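Local coordinates for putative endonuclease/exonuclease/phosphatase family protein (Bacteroides vulgatus ATCC 8482, PDB 3G6S) that probably hydrolyses phosphodiester bonds as a nuclease of the DNase I-like endonuclease/exonuclease/phosphatase family, at residues Asp180-Ile185 and Ile223-Val228; Glu145-Ser150 and Phe173-Ala178. One frame throughout, in Å; residues are numbered along the deposited sequence.

The contacts lie next to each other on the helix side of the six-stranded sheet, contact 1 on the face of strand 224-228 and contact 2 at the loop leaving the end of strand 167-172, their centres about 7 Å apart. Contact 2 sets helix 144-161 against that loop; contact 1 then sets helix 180-186 against strand 224-228. They touch directly: F173 N lies 3.0 Å from I223 O, a probable hydrogen bond, and F225 CE2 packs 3.3 Å from V175 O. R148 NE and D180 OD2 form a long, weak ion pair. The strand end and loop start read G171-D172-F173-N174, matching the GDFN signature that lines the catalytic cleft in DNase I-like enzymes, so both contacts probably lie beside the active site.

Contact 1: residues Asp180-Ile185 and Ile223-Val228; sequences DAYETI and IDFIFV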
loop_
_atom_site.group_PDB
_atom_site.type_symbol
_atom_site.label_atom_id
_atom_site.label_comp_id
_atom_site.label_asym_id
_atom_site.label_seq_id
_atom_site.Cartn_x
_atom_site.Cartn_y
_atom_site.Cartn_z
ATOM N N ASP A 180 0.351 -7.918 -17.085
ATOM C CA ASP A 180 -0.644 -8.968 -16.995
ATOM C C ASP A 180 -1.141 -9.070 -15.559
ATOM O O ASP A 180 -2.311 -9.344 -15.320
ATOM C CB ASP A 180 -0.064 -10.314 -17.451
ATOM C CG ASP A 180 0.309 -11.212 -16.292
ATOM O OD1 ASP A 180 1.383 -10.996 -15.678
ATOM O OD2 ASP A 180 -0.484 -12.134 -15.979
ATOM N N ALA A 181 -0.255 -8.850 -14.596
ATOM C CA ALA A 181 -0.665 -8.923 -13.199
ATOM C C ALA A 181 -1.792 -7.919 -12.974
ATOM O O ALA A 181 -2.750 -8.195 -12.257
ATOM C CB ALA A 181 0.513 -8.619 -12.268
ATOM N N TYR A 182 -1.681 -6.751 -13.588
ATOM C CA TYR A 182 -2.721 -5.753 -13.433
ATOM C C TYR A 182 -4.013 -6.288 -14.015
ATOM O O TYR A 182 -5.101 -6.012 -13.508
ATOM C CB TYR A 182 -2.336 -4.463 -14.147
ATOM C CG TYR A 182 -3.428 -3.424 -14.149
ATOM C CD1 TYR A 182 -4.461 -3.464 -15.097
ATOM C CD2 TYR A 182 -3.410 -2.372 -13.241
ATOM C CE1 TYR A 182 -5.433 -2.474 -15.143
ATOM C CE2 TYR A 182 -4.381 -1.380 -13.278
ATOM C CZ TYR A 182 -5.379 -1.431 -14.227
ATOM O OH TYR A 182 -6.293 -0.407 -14.280
ATOM N N GLU A 183 -3.889 -7.059 -15.087
ATOM C CA GLU A 183 -5.055 -7.613 -15.748
ATOM C C GLU A 183 -5.678 -8.775 -14.968
ATOM O O GLU A 183 -6.890 -8.966 -15.013
ATOM C CB GLU A 183 -4.671 -8.052 -17.160
ATOM C CG GLU A 183 -5.847 -8.277 -18.081
ATOM C CD GLU A 183 -5.870 -9.684 -18.635
ATOM O OE1 GLU A 183 -6.735 -9.983 -19.488
ATOM O OE2 GLU A 183 -5.018 -10.496 -18.212
ATOM N N THR A 184 -4.864 -9.539 -14.241
ATOM C CA THR A 184 -5.402 -10.664 -13.479
ATOM C C THR A 184 -6.274 -10.213 -12.299
ATOM O O THR A 184 -7.237 -10.891 -11.953
ATOM C CB THR A 184 -4.292 -11.613 -12.939
ATOM O OG1 THR A 184 -3.785 -11.114 -11.697
ATOM C CG2 THR A 184 -3.152 -11.733 -13.937
ATOM N N ILE A 185 -5.950 -9.082 -11.673
ATOM C CA ILE A 185 -6.777 -8.615 -10.558
ATOM C C ILE A 185 -7.883 -7.690 -11.028
ATOM O O ILE A 185 -8.819 -7.402 -10.286
ATOM C CB ILE A 185 -5.966 -7.871 -9.484
ATOM C CG1 ILE A 185 -4.870 -7.042 -10.128
ATOM C CG2 ILE A 185 -5.416 -8.854 -8.482
ATOM C CD1 ILE A 185 -3.902 -6.457 -9.125
ATOM N N ILE A 223 3.264 2.728 -10.987
ATOM C CA ILE A 223 3.406 1.338 -10.583
ATOM C C ILE A 223 2.766 1.076 -9.240
ATOM O O ILE A 223 2.844 -0.037 -8.717
ATOM C CB ILE A 223 4.878 0.913 -10.508
ATOM C CG1 ILE A 223 5.618 1.768 -9.482
ATOM C CG2 ILE A 223 5.515 1.060 -11.884
ATOM C CD1 ILE A 223 7.091 1.454 -9.376
ATOM N N ASP A 224 2.142 2.102 -8.674
ATOM C CA ASP A 224 1.478 1.960 -7.382
ATOM C C ASP A 224 -0.019 2.072 -7.597
ATOM O O ASP A 224 -0.474 2.948 -8.316
ATOM C CB ASP A 224 1.993 3.032 -6.414
ATOM C CG ASP A 224 3.492 2.868 -6.113
ATOM O OD1 ASP A 224 4.318 3.583 -6.723
ATOM O OD2 ASP A 224 3.846 2.001 -5.279
ATOM N N PHE A 225 -0.793 1.185 -6.984
ATOM C CA PHE A 225 -2.238 1.223 -7.186
ATOM C C PHE A 225 -3.084 1.028 -5.940
ATOM O O PHE A 225 -2.629 0.508 -4.917
ATOM C CB PHE A 225 -2.667 0.142 -8.191
ATOM C CG PHE A 225 -1.943 0.195 -9.499
ATOM C CD1 PHE A 225 -2.536 0.782 -10.618
ATOM C CD2 PHE A 225 -0.665 -0.357 -9.617
ATOM C CE1 PHE A 225 -1.868 0.820 -11.844
ATOM C CE2 PHE A 225 0.018 -0.329 -10.831
ATOM C CZ PHE A 225 -0.581 0.260 -11.952
ATOM N N ILE A 226 -4.334 1.456 -6.062
ATOM C CA ILE A 226 -5.325 1.289 -5.022
ATOM C C ILE A 226 -6.493 0.550 -5.682
ATOM O O ILE A 226 -7.135 1.072 -6.602
ATOM C CB ILE A 226 -5.830 2.635 -4.466
ATOM C CG1 ILE A 226 -4.683 3.368 -3.776
ATOM C CG2 ILE A 226 -6.972 2.394 -3.471
ATOM C CD1 ILE A 226 -5.077 4.706 -3.144
ATOM N N PHE A 227 -6.755 -0.673 -5.238
ATOM C CA PHE A 227 -7.849 -1.453 -5.808
ATOM C C PHE A 227 -8.974 -1.587 -4.797
ATOM O O PHE A 227 -8.726 -1.773 -3.606
ATOM C CB PHE A 227 -7.351 -2.842 -6.214
ATOM C CG PHE A 227 -6.386 -2.824 -7.361
ATOM C CD1 PHE A 227 -6.831 -2.551 -8.654
ATOM C CD2 PHE A 227 -5.028 -3.066 -7.147
ATOM C CE1 PHE A 227 -5.941 -2.515 -9.715
ATOM C CE2 PHE A 227 -4.127 -3.034 -8.197
ATOM C CZ PHE A 227 -4.584 -2.757 -9.492
ATOM N N VAL A 228 -10.210 -1.493 -5.271
ATOM C CA VAL A 228 -11.362 -1.602 -4.379
ATOM C C VAL A 228 -12.479 -2.484 -4.920
ATOM O O VAL A 228 -12.673 -2.578 -6.128
ATOM C CB VAL A 228 -11.982 -0.221 -4.079
ATOM C CG1 VAL A 228 -10.928 0.716 -3.494
ATOM C CG2 VAL A 228 -12.592 0.359 -5.347
#
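Y182 meets F225 and F227 together, with I185 closing on the second ring from the same helix. The closest approach to F225 is Y182 CE2 to F225 CE1, 3.6 Å; Y182 CD2 lies over one face of F225, the two planes inclined at 57°. F227 instead turns its edge toward the tyrosine's face in an offset edge-to-face pair, centroids 5.9 Å apart and F227 CZ 3.9 Å from Y182 CD2. The methyl CD1 of I185 reaches F227 CE2 at 3.6 Å. With CG anti to the backbone N (chi1 174°), the tyrosine ring is carried out from the helix to the two phenylalanines, alternate residues on one side of strand 224-228. The phenolic end has its own hold: Y182 OH is hydrogen-bonded to D194 OD2. In the second shell, F173 packs edge-to-face with F227, while backbone bonds tie F225 to G171 and F227 to V169 of the neighbouring antiparallel strand 167-172. The helix and strand segments run nearly parallel, their axes 14° apart in direction. This buried aromatic cluster seats a helix on one sheet of the two-sheet alpha/beta sandwich characteristic of the DNase I-like fold.

Contact 2: residues Glu145-Ser150 and Phe173-Ala178; sequences EARRQS and FNVTDA
R147 reaches from helix 144-161 across V175, in the loop following strand 167-172 of the DNase I-like alpha/beta sandwich; the loop opens with F173 and N174, the last two letters of a GDFN sequence matching the family's cleft signature. The contact across the two segments is one of packing. V175 CG1 lies over one face of the R147 guanidinium, 3.3 Å from NE and 3.7 Å from CZ, the two side chains running alongside each other but pointing opposite ways. Nearer the helix, R147 CD passes 3.6 Å from F173 O. A bend at chi3 (-60°) turns the flat group so that its face meets the valine methyl. An aromatic contact places F173, whose ring meets that of F139, planes at about 60°. Hydrogen bonds act around this packing: R147 NH1 donates to D140 O, which holds the arginine's far end, and N174 N donates to D172 OD1 where the strand turns into the loop. Farther along, T176 OG1 accepts from A178 N in an ST turn. Within the helix, Q149 NE2 donates to E145 OE2 at 2.8 Å with an N-H...O angle of 166°, and A146 O accepts both S150 N and S150 OG, the hydroxyl 2.9 Å away and above the carbonyl plane.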
loop_
_atom_site.group_PDB
_atom_site.type_symbol
_atom_site.label_atom_id
_atom_site.label_comp_id
_atom_site.label_asym_id
_atom_site.label_seq_id
_atom_site.Cartn_x
_atom_site.Cartn_y
_atom_site.Cartn_z
ATOM N N GLU A 145 5.479 -14.848 -13.136
ATOM C CA GLU A 145 4.523 -15.806 -12.632
ATOM C C GLU A 145 4.196 -15.466 -11.188
ATOM O O GLU A 145 3.033 -15.511 -10.787
ATOM C CB GLU A 145 5.087 -17.224 -12.739
ATOM C CG GLU A 145 4.077 -18.310 -12.454
ATOM C CD GLU A 145 2.756 -18.071 -13.173
ATOM O OE1 GLU A 145 2.777 -17.662 -14.359
ATOM O OE2 GLU A 145 1.692 -18.298 -12.557
ATOM N N ALA A 146 5.214 -15.103 -10.412
ATOM C CA ALA A 146 5.002 -14.765 -9.006
ATOM C C ALA A 146 3.960 -13.663 -8.878
ATOM O O ALA A 146 3.094 -13.713 -7.998
ATOM C CB ALA A 146 6.305 -14.325 -8.360
ATOM N N ARG A 147 4.037 -12.668 -9.757
ATOM C CA ARG A 147 3.077 -11.577 -9.706
ATOM C C ARG A 147 1.656 -12.051 -9.967
ATOM O O ARG A 147 0.726 -11.654 -9.255
ATOM C CB ARG A 147 3.439 -10.473 -10.700
ATOM C CG ARG A 147 4.470 -9.502 -10.171
ATOM C CD ARG A 147 4.479 -8.239 -10.997
ATOM N NE ARG A 147 4.804 -8.477 -12.402
ATOM C CZ ARG A 147 6.027 -8.744 -12.856
ATOM N NH1 ARG A 147 7.053 -8.813 -12.019
ATOM N NH2 ARG A 147 6.224 -8.924 -14.155
ATOM N N ARG A 148 1.483 -12.897 -10.980
ATOM C CA ARG A 148 0.156 -13.400 -11.304
ATOM C C ARG A 148 -0.396 -14.210 -10.138
ATOM O O ARG A 148 -1.582 -14.119 -9.818
ATOM C CB ARG A 148 0.187 -14.282 -12.552
ATOM C CG ARG A 148 -1.171 -14.922 -12.839
ATOM C CD ARG A 148 -1.120 -16.017 -13.902
ATOM N NE ARG A 148 -1.146 -15.509 -15.272
ATOM C CZ ARG A 148 -1.424 -16.268 -16.333
ATOM N NH1 ARG A 148 -1.696 -17.557 -16.166
ATOM N NH2 ARG A 148 -1.432 -15.750 -17.558
ATOM N N GLN A 149 0.468 -14.998 -9.504
ATOM C CA GLN A 149 0.051 -15.822 -8.378
ATOM C C GLN A 149 -0.254 -14.991 -7.146
ATOM O O GLN A 149 -1.208 -15.277 -6.417
ATOM C CB GLN A 149 1.122 -16.868 -8.041
ATOM C CG GLN A 149 1.241 -17.989 -9.060
ATOM C CD GLN A 149 -0.111 -18.591 -9.418
ATOM O OE1 GLN A 149 -0.906 -18.930 -8.538
ATOM N NE2 GLN A 149 -0.377 -18.723 -10.715
ATOM N N SER A 150 0.564 -13.971 -6.908
ATOM C CA SER A 150 0.374 -13.091 -5.753
ATOM C C SER A 150 -1.001 -12.425 -5.799
ATOM O O SER A 150 -1.659 -12.266 -4.768
ATOM C CB SER A 150 1.462 -12.014 -5.724
ATOM O OG SER A 150 2.715 -12.577 -5.394
ATOM N N PHE A 173 3.158 -2.537 -7.076
ATOM C CA PHE A 173 3.128 -3.739 -7.872
ATOM C C PHE A 173 4.274 -3.878 -8.870
ATOM O O PHE A 173 4.393 -4.905 -9.543
ATOM C CB PHE A 173 1.781 -3.826 -8.580
ATOM C CG PHE A 173 0.617 -3.818 -7.640
ATOM C CD1 PHE A 173 0.228 -2.636 -7.004
ATOM C CD2 PHE A 173 -0.053 -5.007 -7.336
ATOM C CE1 PHE A 173 -0.810 -2.633 -6.073
ATOM C CE2 PHE A 173 -1.095 -5.023 -6.406
ATOM C CZ PHE A 173 -1.477 -3.828 -5.766
ATOM N N ASN A 174 5.112 -2.852 -8.964
ATOM C CA ASN A 174 6.244 -2.876 -9.879
ATOM C C ASN A 174 5.865 -3.125 -11.327
ATOM O O ASN A 174 6.621 -3.743 -12.073
ATOM C CB ASN A 174 7.267 -3.929 -9.458
ATOM C CG ASN A 174 8.126 -3.476 -8.313
ATOM O OD1 ASN A 174 8.698 -2.380 -8.340
ATOM N ND2 ASN A 174 8.244 -4.324 -7.301
ATOM N N VAL A 175 4.683 -2.678 -11.724
ATOM C CA VAL A 175 4.246 -2.837 -13.109
ATOM C C VAL A 175 3.231 -1.757 -13.426
ATOM O O VAL A 175 2.729 -1.073 -12.532
ATOM C CB VAL A 175 3.611 -4.232 -13.372
ATOM C CG1 VAL A 175 4.698 -5.293 -13.416
ATOM C CG2 VAL A 175 2.591 -4.565 -12.291
ATOM N N THR A 176 2.945 -1.569 -14.701
ATOM C CA THR A 176 1.971 -0.564 -15.047
ATOM C C THR A 176 0.653 -1.274 -15.299
ATOM O O THR A 176 0.526 -2.477 -15.053
ATOM C CB THR A 176 2.380 0.218 -16.309
ATOM O OG1 THR A 176 2.497 -0.682 -17.422
ATOM C CG2 THR A 176 3.698 0.929 -16.077
ATOM N N ASP A 177 -0.324 -0.518 -15.783
ATOM C CA ASP A 177 -1.641 -1.058 -16.075
ATOM C C ASP A 177 -1.568 -1.940 -17.313
ATOM O O ASP A 177 -2.494 -2.692 -17.604
ATOM C CB ASP A 177 -2.630 0.093 -16.289
ATOM C CG ASP A 177 -2.178 1.063 -17.369
ATOM O OD1 ASP A 177 -0.985 1.454 -17.373
ATOM O OD2 ASP A 177 -3.020 1.446 -18.210
ATOM N N ALA A 178 -0.458 -1.854 -18.035
ATOM C CA ALA A 178 -0.275 -2.648 -19.246
ATOM C C ALA A 178 0.266 -4.051 -18.951
ATOM O O ALA A 178 0.395 -4.868 -19.856
ATOM C CB ALA A 178 0.663 -1.919 -20.210
#